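Local coordinates for lactaldehyde dehydrogenase (Methanocaldococcus jannaschii, PDB 3PQA), which oxidises lactaldehyde to lactate with NAD as the preferred coenzyme, a step in the biosynthesis of coenzyme F420, and works as a homotetramer, at residues I249-A254 and S397-N402; K290-F295 and I374-T379; D386-T391 and E412-G417. All blocks are in the same frame, centred on the assembly; numbering follows the deposited sequence. Where two conformers were deposited one is given.

Contact 1. Residues I249-A254 and S397-N402; sequences IVLKDA and SAIFTN
I249 lies opposite I399, and V250 opposite F400, near the C-terminal ends of parallel strands 246-250 and 396-400. I249 is gripped at both ends: its N gives a hydrogen bond to A398 O at 2.8 Å, and its O takes one from F400 N at the same length. One residue on, L251 N reaches F400 O at 3.0 Å, just where both strands give way to loop.

Past the strands the bonding passes to side chains. L251 to A254 make a type I turn, closed by A254 N on L251 O. In it D253 holds CG between its own N and carbonyl carbon (chi1 73°), which brings the carboxylate back to T401 and N402. T401 OG1 gives its proton to the syn lone pair of D253 OD1 at 2.7 Å, while N402 N meets D253 OD2 from above the carboxylate plane at 2.8 Å. N402 ND2 adds a weak bond to D253 O.

Apolar contacts divide between the two sides of the sheet. On the side of I249 and I399, L251 CD1 lies 3.8 Å from I399 CD1, and helix 404-413 covers the isoleucines with F410. On the other, A254 CB packs 3.8 Å from F400 CB, V250 CG2 comes obliquely to the F400 ring, and helix 256-268 lies over V250 and F400, with L263 touching both. I249 O sits at that ring's edge, in its plane. Helices on both faces of parallel neighbours, with loops leaving the strands' C-terminal ends, are characteristic of the alpha/beta catalytic domain of aldehyde dehydrogenases.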
ATOM      1  N   ILE B 249     -23.620  23.017   3.230  1.00 13.79           N
ATOM      2  CA  ILE B 249     -24.911  22.671   3.828  1.00 15.34           C
ATOM      3  C   ILE B 249     -24.834  22.879   5.325  1.00 15.54           C
ATOM      4  O   ILE B 249     -23.918  22.386   5.957  1.00 15.44           O
ATOM      5  CB  ILE B 249     -25.230  21.179   3.551  1.00 16.75           C
ATOM      6  CG1 ILE B 249     -25.476  20.985   2.052  1.00 17.47           C
ATOM      7  CG2 ILE B 249     -26.395  20.660   4.453  1.00 17.47           C
ATOM      8  CD1 ILE B 249     -25.375  19.548   1.564  1.00 17.09           C
ATOM      9  N   VAL B 250     -25.805  23.596   5.885  1.00 14.96           N
ATOM     10  CA  VAL B 250     -25.797  23.870   7.319  1.00 14.72           C
ATOM     11  C   VAL B 250     -27.058  23.246   7.885  1.00 14.70           C
ATOM     12  O   VAL B 250     -28.162  23.755   7.639  1.00 14.40           O
ATOM     13  CB  VAL B 250     -25.781  25.388   7.616  1.00 15.62           C
ATOM     14  CG1 VAL B 250     -25.813  25.669   9.141  1.00 16.22           C
ATOM     15  CG2 VAL B 250     -24.564  26.059   6.982  1.00 16.31           C
ATOM     16  N   LEU B 251     -26.899  22.141   8.616  1.00 14.89           N
ATOM     17  CA  LEU B 251     -28.051  21.471   9.241  1.00 16.18           C
ATOM     18  C   LEU B 251     -28.468  22.191  10.527  1.00 15.67           C
ATOM     19  O   LEU B 251     -27.700  22.961  11.087  1.00 14.46           O
ATOM     20  CB  LEU B 251     -27.759  19.997   9.528  1.00 18.72           C
ATOM     21  CG  LEU B 251     -27.429  19.113   8.318  1.00 18.85           C
ATOM     22  CD1 LEU B 251     -27.460  17.652   8.720  1.00 18.99           C
ATOM     23  CD2 LEU B 251     -28.416  19.347   7.198  1.00 18.97           C
ATOM     24  N   LYS B 252     -29.681  21.930  10.999  1.00 17.15           N
ATOM     25  CA  LYS B 252     -30.217  22.666  12.147  1.00 19.76           C
ATOM     26  C   LYS B 252     -29.459  22.424  13.454  1.00 18.71           C
ATOM     27  O   LYS B 252     -29.592  23.207  14.389  1.00 18.25           O
ATOM     28  CB  LYS B 252     -31.714  22.380  12.331  1.00 24.29           C
ATOM     29  CG  LYS B 252     -32.040  20.943  12.716  1.00 25.84           C
ATOM     30  CD  LYS B 252     -33.560  20.740  12.780  1.00 25.68           C
ATOM     31  CE  LYS B 252     -33.913  19.306  13.135  1.00 26.24           C
ATOM     32  NZ  LYS B 252     -33.582  18.355  12.020  1.00 26.37           N
ATOM     33  N   ASP B 253     -28.682  21.343  13.526  1.00 17.71           N
ATOM     34  CA  ASP B 253     -27.900  21.066  14.724  1.00 17.95           C
ATOM     35  C   ASP B 253     -26.452  21.583  14.653  1.00 18.02           C
ATOM     36  O   ASP B 253     -25.652  21.303  15.547  1.00 18.88           O
ATOM     37  CB  ASP B 253     -27.908  19.566  15.038  1.00 19.15           C
ATOM     38  CG  ASP B 253     -27.051  18.772  14.081  1.00 19.69           C
ATOM     39  OD1 ASP B 253     -27.126  19.024  12.853  1.00 19.18           O
ATOM     40  OD2 ASP B 253     -26.284  17.917  14.558  1.00 19.28           O
ATOM     41  N   ALA B 254     -26.112  22.318  13.597  1.00 17.36           N
ATOM     42  CA  ALA B 254     -24.752  22.848  13.418  1.00 17.34           C
ATOM     43  C   ALA B 254     -24.371  23.848  14.506  1.00 17.33           C
ATOM     44  O   ALA B 254     -25.228  24.573  15.009  1.00 16.99           O
ATOM     45  CB  ALA B 254     -24.622  23.500  12.049  1.00 17.53           C
ATOM     46  N   SER B 397     -17.963  19.729  -1.672  1.00 11.50           N
ATOM     47  CA  SER B 397     -19.177  20.048  -0.950  1.00 10.84           C
ATOM     48  C   SER B 397     -18.834  20.053   0.535  1.00 10.94           C
ATOM     49  O   SER B 397     -17.769  19.566   0.935  1.00 11.16           O
ATOM     50  CB  SER B 397     -20.248  18.999  -1.250  1.00 11.55           C
ATOM     51  OG  SER B 397     -19.786  17.693  -0.929  1.00 12.88           O
ATOM     52  N   ALA B 398     -19.712  20.622   1.349  1.00 10.67           N
ATOM     53  CA  ALA B 398     -19.464  20.646   2.795  1.00 10.92           C
ATOM     54  C   ALA B 398     -20.772  20.522   3.521  1.00 12.29           C
ATOM     55  O   ALA B 398     -21.823  20.916   2.987  1.00 13.01           O
ATOM     56  CB  ALA B 398     -18.740  21.943   3.228  1.00 10.71           C
ATOM     57  N   ILE B 399     -20.689  19.985   4.730  1.00 12.89           N
ATOM     58  CA  ILE B 399     -21.834  19.860   5.624  1.00 14.55           C
ATOM     59  C   ILE B 399     -21.434  20.185   7.061  1.00 14.27           C
ATOM     60  O   ILE B 399     -20.406  19.711   7.561  1.00 14.09           O
ATOM     61  CB  ILE B 399     -22.477  18.455   5.546  1.00 17.15           C
ATOM     62  CG1 ILE B 399     -23.624  18.356   6.555  1.00 18.18           C
ATOM     63  CG2 ILE B 399     -21.450  17.345   5.788  1.00 18.21           C
ATOM     64  CD1 ILE B 399     -24.606  17.303   6.257  1.00 18.04           C
ATOM     65  N   PHE B 400     -22.264  20.988   7.717  1.00 13.45           N
ATOM     66  CA  PHE B 400     -22.047  21.360   9.098  1.00 13.38           C
ATOM     67  C   PHE B 400     -23.142  20.691   9.898  1.00 14.03           C
ATOM     68  O   PHE B 400     -24.329  20.956   9.680  1.00 13.33           O
ATOM     69  CB  PHE B 400     -22.088  22.884   9.247  1.00 13.88           C
ATOM     70  CG  PHE B 400     -20.940  23.580   8.559  1.00 13.66           C
ATOM     71  CD1 PHE B 400     -20.992  23.851   7.198  1.00 13.97           C
ATOM     72  CD2 PHE B 400     -19.805  23.949   9.288  1.00 13.93           C
ATOM     73  CE1 PHE B 400     -19.920  24.473   6.556  1.00 13.77           C
ATOM     74  CE2 PHE B 400     -18.726  24.580   8.660  1.00 13.71           C
ATOM     75  CZ  PHE B 400     -18.796  24.862   7.291  1.00 14.03           C
ATOM     76  N   THR B 401     -22.736  19.815  10.820  1.00 14.60           N
ATOM     77  CA  THR B 401     -23.658  19.062  11.665  1.00 15.19           C
ATOM     78  C   THR B 401     -22.849  18.408  12.773  1.00 15.68           C
ATOM     79  O   THR B 401     -21.634  18.216  12.620  1.00 15.00           O
ATOM     80  CB  THR B 401     -24.457  17.961  10.861  1.00 15.24           C
ATOM     81  OG1 THR B 401     -25.408  17.313  11.720  1.00 14.39           O
ATOM     82  CG2 THR B 401     -23.518  16.902  10.227  1.00 14.41           C
ATOM     83  N   ASN B 402     -23.521  18.087  13.882  1.00 16.78           N
ATOM     84  CA  ASN B 402     -22.937  17.326  14.977  0.50 18.67           C
ATOM     85  C   ASN B 402     -23.460  15.891  15.023  1.00 16.60           C
ATOM     86  O   ASN B 402     -23.146  15.147  15.947  1.00 16.28           O
ATOM     87  CB  ASN B 402     -23.226  18.030  16.310  0.50 23.97           C
ATOM     88  CG  ASN B 402     -22.378  19.267  16.504  0.50 23.57           C
ATOM     89  OD1 ASN B 402     -21.167  19.242  16.278  0.50 24.49           O
ATOM     90  ND2 ASN B 402     -23.005  20.358  16.928  0.50 24.54           N
TER

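Contact 2. Residues K290-F295 and I374-T379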
ATOM      1  N   LYS B 290     -31.288  33.207  11.858  1.00 19.43           N
ATOM      2  CA  LYS B 290     -30.172  33.429  12.764  1.00 21.69           C
ATOM      3  C   LYS B 290     -28.855  33.297  12.022  1.00 19.43           C
ATOM      4  O   LYS B 290     -27.949  34.108  12.213  1.00 18.19           O
ATOM      5  CB  LYS B 290     -30.192  32.446  13.925  1.00 26.20           C
ATOM      6  CG  LYS B 290     -31.321  32.652  14.902  1.00 27.80           C
ATOM      7  CD  LYS B 290     -31.161  31.692  16.090  1.00 27.66           C
ATOM      8  CE  LYS B 290     -31.048  30.233  15.622  1.00 28.03           C
ATOM      9  NZ  LYS B 290     -29.926  29.550  16.312  1.00 28.11           N
ATOM     10  N   PHE B 291     -28.758  32.280  11.169  1.00 18.39           N
ATOM     11  CA  PHE B 291     -27.532  32.082  10.414  1.00 17.78           C
ATOM     12  C   PHE B 291     -27.267  33.254   9.480  1.00 17.23           C
ATOM     13  O   PHE B 291     -26.160  33.767   9.442  1.00 16.57           O
ATOM     14  CB  PHE B 291     -27.544  30.797   9.595  1.00 18.52           C
ATOM     15  CG  PHE B 291     -26.347  30.678   8.698  1.00 19.17           C
ATOM     16  CD1 PHE B 291     -25.147  30.190   9.193  1.00 18.68           C
ATOM     17  CD2 PHE B 291     -26.408  31.114   7.377  1.00 18.72           C
ATOM     18  CE1 PHE B 291     -24.020  30.110   8.373  1.00 19.27           C
ATOM     19  CE2 PHE B 291     -25.296  31.040   6.538  1.00 19.34           C
ATOM     20  CZ  PHE B 291     -24.099  30.543   7.031  1.00 18.85           C
ATOM     21  N   ILE B 292     -28.284  33.669   8.725  1.00 17.91           N
ATOM     22  CA  ILE B 292     -28.134  34.786   7.793  1.00 19.51           C
ATOM     23  C   ILE B 292     -27.681  36.068   8.511  1.00 18.91           C
ATOM     24  O   ILE B 292     -26.750  36.729   8.069  1.00 18.29           O
ATOM     25  CB  ILE B 292     -29.404  35.005   6.940  1.00 21.85           C
ATOM     26  CG1 ILE B 292     -29.568  33.853   5.935  1.00 22.28           C
ATOM     27  CG2 ILE B 292     -29.343  36.357   6.219  1.00 22.34           C
ATOM     28  CD1 ILE B 292     -30.968  33.745   5.284  1.00 22.28           C
ATOM     29  N   GLU B 293     -28.327  36.398   9.625  1.00 19.58           N
ATOM     30  CA  GLU B 293     -27.951  37.582  10.390  1.00 21.89           C
ATOM     31  C   GLU B 293     -26.480  37.518  10.822  1.00 20.34           C
ATOM     32  O   GLU B 293     -25.732  38.487  10.643  1.00 19.96           O
ATOM     33  CB  GLU B 293     -28.864  37.762  11.611  1.00 26.29           C
ATOM     34  CG  GLU B 293     -28.552  39.009  12.417  1.00 30.15           C
ATOM     35  CD  GLU B 293     -29.204  39.028  13.793  1.00 27.85           C
ATOM     36  OE1 GLU B 293     -29.032  40.035  14.494  1.00 30.44           O
ATOM     37  OE2 GLU B 293     -29.863  38.043  14.183  1.00 30.29           O
ATOM     38  N   MET B 294     -26.064  36.375  11.373  1.00 19.47           N
ATOM     39  CA  MET B 294     -24.687  36.197  11.832  1.00 19.55           C
ATOM     40  C   MET B 294     -23.697  36.303  10.657  1.00 17.85           C
ATOM     41  O   MET B 294     -22.650  36.939  10.767  1.00 17.18           O
ATOM     42  CB  MET B 294     -24.506  34.854  12.571  1.00 21.87           C
ATOM     43  CG  MET B 294     -25.334  34.681  13.865  1.00 23.15           C
ATOM     44  SD  MET B 294     -25.446  32.958  14.466  1.00 22.30           S
ATOM     45  CE  MET B 294     -23.762  32.680  14.954  1.00 23.26           C
ATOM     46  N   PHE B 295     -24.051  35.689   9.528  1.00 16.36           N
ATOM     47  CA  PHE B 295     -23.181  35.626   8.355  1.00 15.89           C
ATOM     48  C   PHE B 295     -23.006  36.998   7.691  1.00 15.54           C
ATOM     49  O   PHE B 295     -21.890  37.412   7.408  1.00 16.21           O
ATOM     50  CB  PHE B 295     -23.733  34.588   7.379  1.00 16.60           C
ATOM     51  CG  PHE B 295     -22.852  34.329   6.184  1.00 17.05           C
ATOM     52  CD1 PHE B 295     -21.626  33.675   6.325  1.00 16.68           C
ATOM     53  CD2 PHE B 295     -23.272  34.713   4.921  1.00 16.71           C
ATOM     54  CE1 PHE B 295     -20.827  33.424   5.208  1.00 17.07           C
ATOM     55  CE2 PHE B 295     -22.493  34.466   3.796  1.00 17.09           C
ATOM     56  CZ  PHE B 295     -21.262  33.824   3.939  1.00 16.65           C
ATOM     57  N   ILE B 374     -22.494  35.246  -2.744  1.00 15.52           N
ATOM     58  CA  ILE B 374     -22.981  34.059  -2.048  1.00 16.58           C
ATOM     59  C   ILE B 374     -24.511  33.989  -2.002  1.00 17.24           C
ATOM     60  O   ILE B 374     -25.150  34.782  -1.291  1.00 17.28           O
ATOM     61  CB  ILE B 374     -22.450  33.994  -0.595  1.00 16.95           C
ATOM     62  CG1 ILE B 374     -20.936  34.280  -0.532  1.00 17.21           C
ATOM     63  CG2 ILE B 374     -22.853  32.657   0.078  1.00 17.07           C
ATOM     64  CD1 ILE B 374     -20.048  33.321  -1.381  1.00 16.95           C
ATOM     65  N   PRO B 375     -25.098  33.038  -2.753  1.00 17.03           N
ATOM     66  CA  PRO B 375     -26.524  32.744  -2.622  1.00 16.94           C
ATOM     67  C   PRO B 375     -26.764  31.824  -1.435  1.00 16.80           C
ATOM     68  O   PRO B 375     -26.013  30.855  -1.222  1.00 16.34           O
ATOM     69  CB  PRO B 375     -26.858  32.021  -3.918  1.00 17.22           C
ATOM     70  CG  PRO B 375     -25.554  31.317  -4.272  1.00 16.25           C
ATOM     71  CD  PRO B 375     -24.445  32.201  -3.782  1.00 17.23           C
ATOM     72  N   ILE B 376     -27.796  32.150  -0.662  1.00 16.39           N
ATOM     73  CA  ILE B 376     -28.206  31.352   0.484  1.00 16.44           C
ATOM     74  C   ILE B 376     -29.629  30.891   0.207  1.00 16.83           C
ATOM     75  O   ILE B 376     -30.480  31.710  -0.156  1.00 16.18           O
ATOM     76  CB  ILE B 376     -28.177  32.176   1.794  1.00 16.65           C
ATOM     77  CG1 ILE B 376     -26.738  32.635   2.103  1.00 16.72           C
ATOM     78  CG2 ILE B 376     -28.765  31.349   2.959  1.00 16.75           C
ATOM     79  CD1 ILE B 376     -26.616  33.647   3.224  1.00 16.70           C
ATOM     80  N   ILE B 377     -29.877  29.591   0.362  1.00 16.76           N
ATOM     81  CA  ILE B 377     -31.182  29.011   0.099  1.00 17.85           C
ATOM     82  C   ILE B 377     -31.669  28.344   1.365  1.00 17.93           C
ATOM     83  O   ILE B 377     -31.003  27.446   1.891  1.00 16.71           O
ATOM     84  CB  ILE B 377     -31.132  27.947  -1.027  1.00 19.54           C
ATOM     85  CG1 ILE B 377     -30.570  28.533  -2.327  1.00 20.72           C
ATOM     86  CG2 ILE B 377     -32.512  27.288  -1.222  1.00 20.78           C
ATOM     87  CD1 ILE B 377     -29.028  28.515  -2.404  1.00 19.80           C
ATOM     88  N   ARG B 378     -32.817  28.781   1.879  1.00 18.06           N
ATOM     89  CA  ARG B 378     -33.368  28.114   3.058  1.00 19.51           C
ATOM     90  C   ARG B 378     -34.249  26.955   2.603  1.00 18.81           C
ATOM     91  O   ARG B 378     -35.028  27.085   1.654  1.00 18.75           O
ATOM     92  CB  ARG B 378     -34.112  29.088   3.992  1.00 23.28           C
ATOM     93  CG  ARG B 378     -35.535  29.441   3.587  1.00 24.55           C
ATOM     94  CD  ARG B 378     -36.159  30.371   4.618  1.00 24.26           C
ATOM     95  NE  ARG B 378     -35.462  31.656   4.677  1.00 24.99           N
ATOM     96  CZ  ARG B 378     -35.412  32.447   5.747  1.00 24.73           C
ATOM     97  NH1 ARG B 378     -34.745  33.597   5.692  1.00 25.21           N
ATOM     98  NH2 ARG B 378     -36.021  32.092   6.876  1.00 25.13           N
ATOM     99  N   THR B 379     -34.092  25.804   3.244  1.00 18.98           N
ATOM    100  CA  THR B 379     -34.814  24.625   2.820  1.00 20.10           C
ATOM    101  C   THR B 379     -34.962  23.610   3.946  1.00 19.08           C
ATOM    102  O   THR B 379     -34.464  23.826   5.047  1.00 19.08           O
ATOM    103  CB  THR B 379     -34.134  23.969   1.583  1.00 22.31           C
ATOM    104  OG1 THR B 379     -34.976  22.930   1.085  1.00 25.30           O
ATOM    105  CG2 THR B 379     -32.782  23.404   1.947  1.00 25.19           C
TER
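I376 meets F291, I292 and F295 of helix 288-300, and the tight part of this contact is built round its two methyls, CG2 and CD1. CG1 of I376 is anti to its own carbonyl carbon (chi1 -63°), and CD1 at its end reaches in among the three helix side chains. F295 CD2 is 3.9 Å from I376 CD1, approached obliquely, and F291 offers it a ring edge, with F291 CE2 4.4 Å away. I292 runs past I376 in the opposite direction, and its CG1 touches I376 CG2 at 4.0 Å. F295 and I374 cross at about a right angle, F295 CE2 lying 4.2 Å from I374 CG2. The two phenylalanines also brace each other: F295 CB lies over one face of the F291 ring, offset toward its rim.

F291, F295, I374 and I376 are buried, whereas I292 and R378 form a looser, partly exposed side. I292 CD1 comes within 3.8 Å of R378 NH1, oblique to the guanidinium. R378 NE makes a salt bridge with E357 and NH2 one with D289, which probably limits the movement of the group. No hydrogen bond joins helix to strand.

The short axes run nearly antiparallel, at 162° and 10.8 Å apart. Strands 278-284 and 350-357 flank strand 373-379, lending I281, V283 and I355 to the same apolar layer, and helix 256-268 packs beside F295 and I374 through S267.

Contact 3. Residues D386-T391 and E412-G417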
ATOM      1  N   ASP B 386     -30.463  16.604  -2.928  1.00 18.30           N
ATOM      2  CA  ASP B 386     -30.905  16.826  -4.309  1.00 19.67           C
ATOM      3  C   ASP B 386     -30.478  18.197  -4.835  1.00 17.00           C
ATOM      4  O   ASP B 386     -29.980  18.286  -5.957  1.00 16.72           O
ATOM      5  CB  ASP B 386     -32.417  16.622  -4.457  1.00 23.39           C
ATOM      6  CG  ASP B 386     -32.831  15.142  -4.392  1.00 23.88           C
ATOM      7  OD1 ASP B 386     -32.001  14.226  -4.657  1.00 23.87           O
ATOM      8  OD2 ASP B 386     -34.019  14.901  -4.095  1.00 23.96           O
ATOM      9  N   ILE B 387     -30.625  19.253  -4.029  1.00 15.25           N
ATOM     10  CA  ILE B 387     -30.172  20.582  -4.475  1.00 14.99           C
ATOM     11  C   ILE B 387     -28.646  20.589  -4.684  1.00 14.51           C
ATOM     12  O   ILE B 387     -28.139  21.069  -5.715  1.00 14.45           O
ATOM     13  CB  ILE B 387     -30.562  21.709  -3.500  1.00 15.90           C
ATOM     14  CG1 ILE B 387     -32.088  21.882  -3.453  1.00 16.21           C
ATOM     15  CG2 ILE B 387     -29.889  23.016  -3.913  1.00 16.15           C
ATOM     16  CD1 ILE B 387     -32.566  22.637  -2.209  1.00 16.09           C
ATOM     17  N   ALA B 388     -27.923  20.059  -3.703  1.00 14.15           N
ATOM     18  CA  ALA B 388     -26.461  19.990  -3.771  1.00 14.01           C
ATOM     19  C   ALA B 388     -25.965  19.262  -5.026  1.00 13.65           C
ATOM     20  O   ALA B 388     -24.974  19.689  -5.633  1.00 13.53           O
ATOM     21  CB  ALA B 388     -25.899  19.337  -2.489  1.00 14.09           C
ATOM     22  N   ASN B 389     -26.660  18.189  -5.410  1.00 14.34           N
ATOM     23  CA  ASN B 389     -26.250  17.337  -6.543  1.00 16.32           C
ATOM     24  C   ASN B 389     -26.805  17.777  -7.895  1.00 16.97           C
ATOM     25  O   ASN B 389     -26.591  17.106  -8.907  1.00 17.09           O
ATOM     26  CB  ASN B 389     -26.674  15.890  -6.297  1.00 16.98           C
ATOM     27  CG  ASN B 389     -25.835  15.200  -5.233  1.00 16.38           C
ATOM     28  OD1 ASN B 389     -24.710  15.603  -4.944  1.00 17.01           O
ATOM     29  ND2 ASN B 389     -26.363  14.118  -4.694  1.00 16.94           N
ATOM     30  N   SER B 390     -27.517  18.896  -7.907  1.00 16.78           N
ATOM     31  CA  SER B 390     -28.286  19.292  -9.086  1.00 17.24           C
ATOM     32  C   SER B 390     -27.501  20.022 -10.190  1.00 17.97           C
ATOM     33  O   SER B 390     -28.089  20.422 -11.212  1.00 18.93           O
ATOM     34  CB  SER B 390     -29.501  20.125  -8.659  1.00 17.20           C
ATOM     35  OG  SER B 390     -29.086  21.384  -8.169  1.00 17.71           O
ATOM     36  N   THR B 391     -26.192  20.205  -9.999  1.00 17.11           N
ATOM     37  CA  THR B 391     -25.379  20.922 -10.983  1.00 16.58           C
ATOM     38  C   THR B 391     -24.630  19.945 -11.874  1.00 16.45           C
ATOM     39  O   THR B 391     -24.601  18.746 -11.612  1.00 15.91           O
ATOM     40  CB  THR B 391     -24.345  21.907 -10.348  1.00 16.95           C
ATOM     41  OG1 THR B 391     -23.206  21.176  -9.856  1.00 18.00           O
ATOM     42  CG2 THR B 391     -24.967  22.724  -9.223  1.00 18.13           C
ATOM     43  N   GLU B 412     -21.717  10.120   1.953  1.00 14.95           N
ATOM     44  CA  GLU B 412     -21.799   9.071   0.950  0.50 16.49           C
ATOM     45  C   GLU B 412     -22.630   9.468  -0.263  1.00 15.63           C
ATOM     46  O   GLU B 412     -22.309   9.063  -1.378  1.00 15.47           O
ATOM     47  CB  GLU B 412     -22.280   7.766   1.572  0.50 20.36           C
ATOM     48  CG  GLU B 412     -21.250   7.193   2.530  0.50 24.10           C
ATOM     49  CD  GLU B 412     -21.762   5.994   3.281  0.50 21.58           C
ATOM     50  OE1 GLU B 412     -20.956   5.361   3.992  0.50 24.38           O
ATOM     51  OE2 GLU B 412     -22.970   5.690   3.163  0.50 24.22           O
ATOM     52  N   ASN B 413     -23.655  10.287  -0.047  1.00 15.37           N
ATOM     53  CA  ASN B 413     -24.590  10.615  -1.111  1.00 15.91           C
ATOM     54  C   ASN B 413     -24.325  11.886  -1.894  1.00 14.63           C
ATOM     55  O   ASN B 413     -24.924  12.084  -2.954  1.00 15.00           O
ATOM     56  CB  ASN B 413     -26.015  10.595  -0.554  1.00 19.03           C
ATOM     57  CG  ASN B 413     -26.462   9.201  -0.211  1.00 21.05           C
ATOM     58  OD1 ASN B 413     -26.329   8.285  -1.017  1.00 19.53           O
ATOM     59  ND2 ASN B 413     -26.993   9.027   0.986  1.00 19.65           N
ATOM     60  N   LEU B 414     -23.435  12.737  -1.386  1.00 13.39           N
ATOM     61  CA  LEU B 414     -23.003  13.921  -2.126  1.00 13.43           C
ATOM     62  C   LEU B 414     -22.070  13.509  -3.266  1.00 12.90           C
ATOM     63  O   LEU B 414     -21.037  12.862  -3.036  1.00 13.03           O
ATOM     64  CB  LEU B 414     -22.307  14.912  -1.181  1.00 14.83           C
ATOM     65  CG  LEU B 414     -23.258  15.649  -0.230  1.00 15.43           C
ATOM     66  CD1 LEU B 414     -22.474  16.331   0.853  1.00 14.92           C
ATOM     67  CD2 LEU B 414     -24.057  16.674  -1.023  1.00 14.95           C
ATOM     68  N   GLU B 415     -22.434  13.917  -4.480  1.00 12.94           N
ATOM     69  CA  GLU B 415     -21.744  13.510  -5.702  1.00 13.46           C
ATOM     70  C   GLU B 415     -20.587  14.471  -5.996  1.00 11.97           C
ATOM     71  O   GLU B 415     -20.627  15.260  -6.943  1.00 11.68           O
ATOM     72  CB  GLU B 415     -22.758  13.432  -6.859  1.00 16.45           C
ATOM     73  CG  GLU B 415     -23.725  12.247  -6.725  1.00 19.19           C
ATOM     74  CD  GLU B 415     -24.955  12.316  -7.638  1.00 17.46           C
ATOM     75  OE1 GLU B 415     -25.120  13.293  -8.398  1.00 19.39           O
ATOM     76  OE2 GLU B 415     -25.763  11.365  -7.593  1.00 19.50           O
ATOM     77  N   PHE B 416     -19.546  14.380  -5.166  1.00 11.54           N
ATOM     78  CA  PHE B 416     -18.421  15.317  -5.211  1.00 11.56           C
ATOM     79  C   PHE B 416     -17.095  14.597  -5.034  1.00 10.92           C
ATOM     80  O   PHE B 416     -17.037  13.522  -4.410  1.00 10.97           O
ATOM     81  CB  PHE B 416     -18.609  16.407  -4.134  1.00 13.46           C
ATOM     82  CG  PHE B 416     -19.712  17.366  -4.472  1.00 13.34           C
ATOM     83  CD1 PHE B 416     -19.432  18.546  -5.162  1.00 13.68           C
ATOM     84  CD2 PHE B 416     -21.048  17.052  -4.167  1.00 13.65           C
ATOM     85  CE1 PHE B 416     -20.480  19.422  -5.535  1.00 13.41           C
ATOM     86  CE2 PHE B 416     -22.092  17.918  -4.531  1.00 13.37           C
ATOM     87  CZ  PHE B 416     -21.800  19.104  -5.195  1.00 13.68           C
ATOM     88  N   GLY B 417     -16.028  15.195  -5.565  1.00 10.91           N
ATOM     89  CA  GLY B 417     -14.666  14.702  -5.325  1.00 11.16           C
ATOM     90  C   GLY B 417     -14.183  14.855  -3.888  1.00 12.03           C
ATOM     91  O   GLY B 417     -13.308  14.100  -3.429  1.00 12.54           O
TER
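N389 lays its amide flat against the carboxylate of E415, the two planes 8° apart and stacked, while the same amide hydrogen-bonds to the backbone on either side of L414. This joins segment 386-391 to the end of helix 404-413 and the chain that follows, in the alpha/beta catalytic domain of the aldehyde dehydrogenase fold. CG of N389 lies anti to the carbonyl carbon (chi1 -73°), which sends the amide across to N413 and E415. N389 OD1 takes the N-H of E415 at 2.9 Å in an almost straight bond, 172° at the hydrogen, though the donor is tilted from the carbonyl plane. N389 ND2 gives to N413 O at 3.0 Å, with that oxygen close to the amide plane. The two bonds fix the amide's rotation and probably help hold the chain through the inverse gamma turn centred on E415.

E415 OE1 has a stronger partner in a salt bridge with K438. L414 O receives K458 NZ of a neighbouring subunit, so this turn also belongs to the tetramer interface.

CD2 of L414 meets A388 CB at 3.6 Å; A388 also packs on P247 and I249 of strand 246-250, and L414 on I249. F416, whose side chain is about 11 Å from that of C275, probably the catalytic cysteine, comes in edge first. Its CZ points at A388 O, 3.3 Å away in the ring plane, while N389 OD1 lies obliquely off CE2.

In the fold
All three contacts belong to one branched, mixed sheet and the helices around it. Contacts 1 and 2 are both mostly buried, the nearest atoms of the two contacts about 4 Å apart but not touching; contact 1 joins strands by backbone bonds and the loops after them by the carboxylate of D253, whereas contact 2 is helix on strand and depends on apolar side chains. Contact 3, partly buried, ties N389 to the end of a helix and the turn after it. Contacts 1 and 3 both reach other subunits, contact 2 none. Contact 3 touches contact 1 where I249 CD1 packs on A388 and L414 and S397 OG on F416. Strand 396-400 comes between the two helices of contact 3 in the chain.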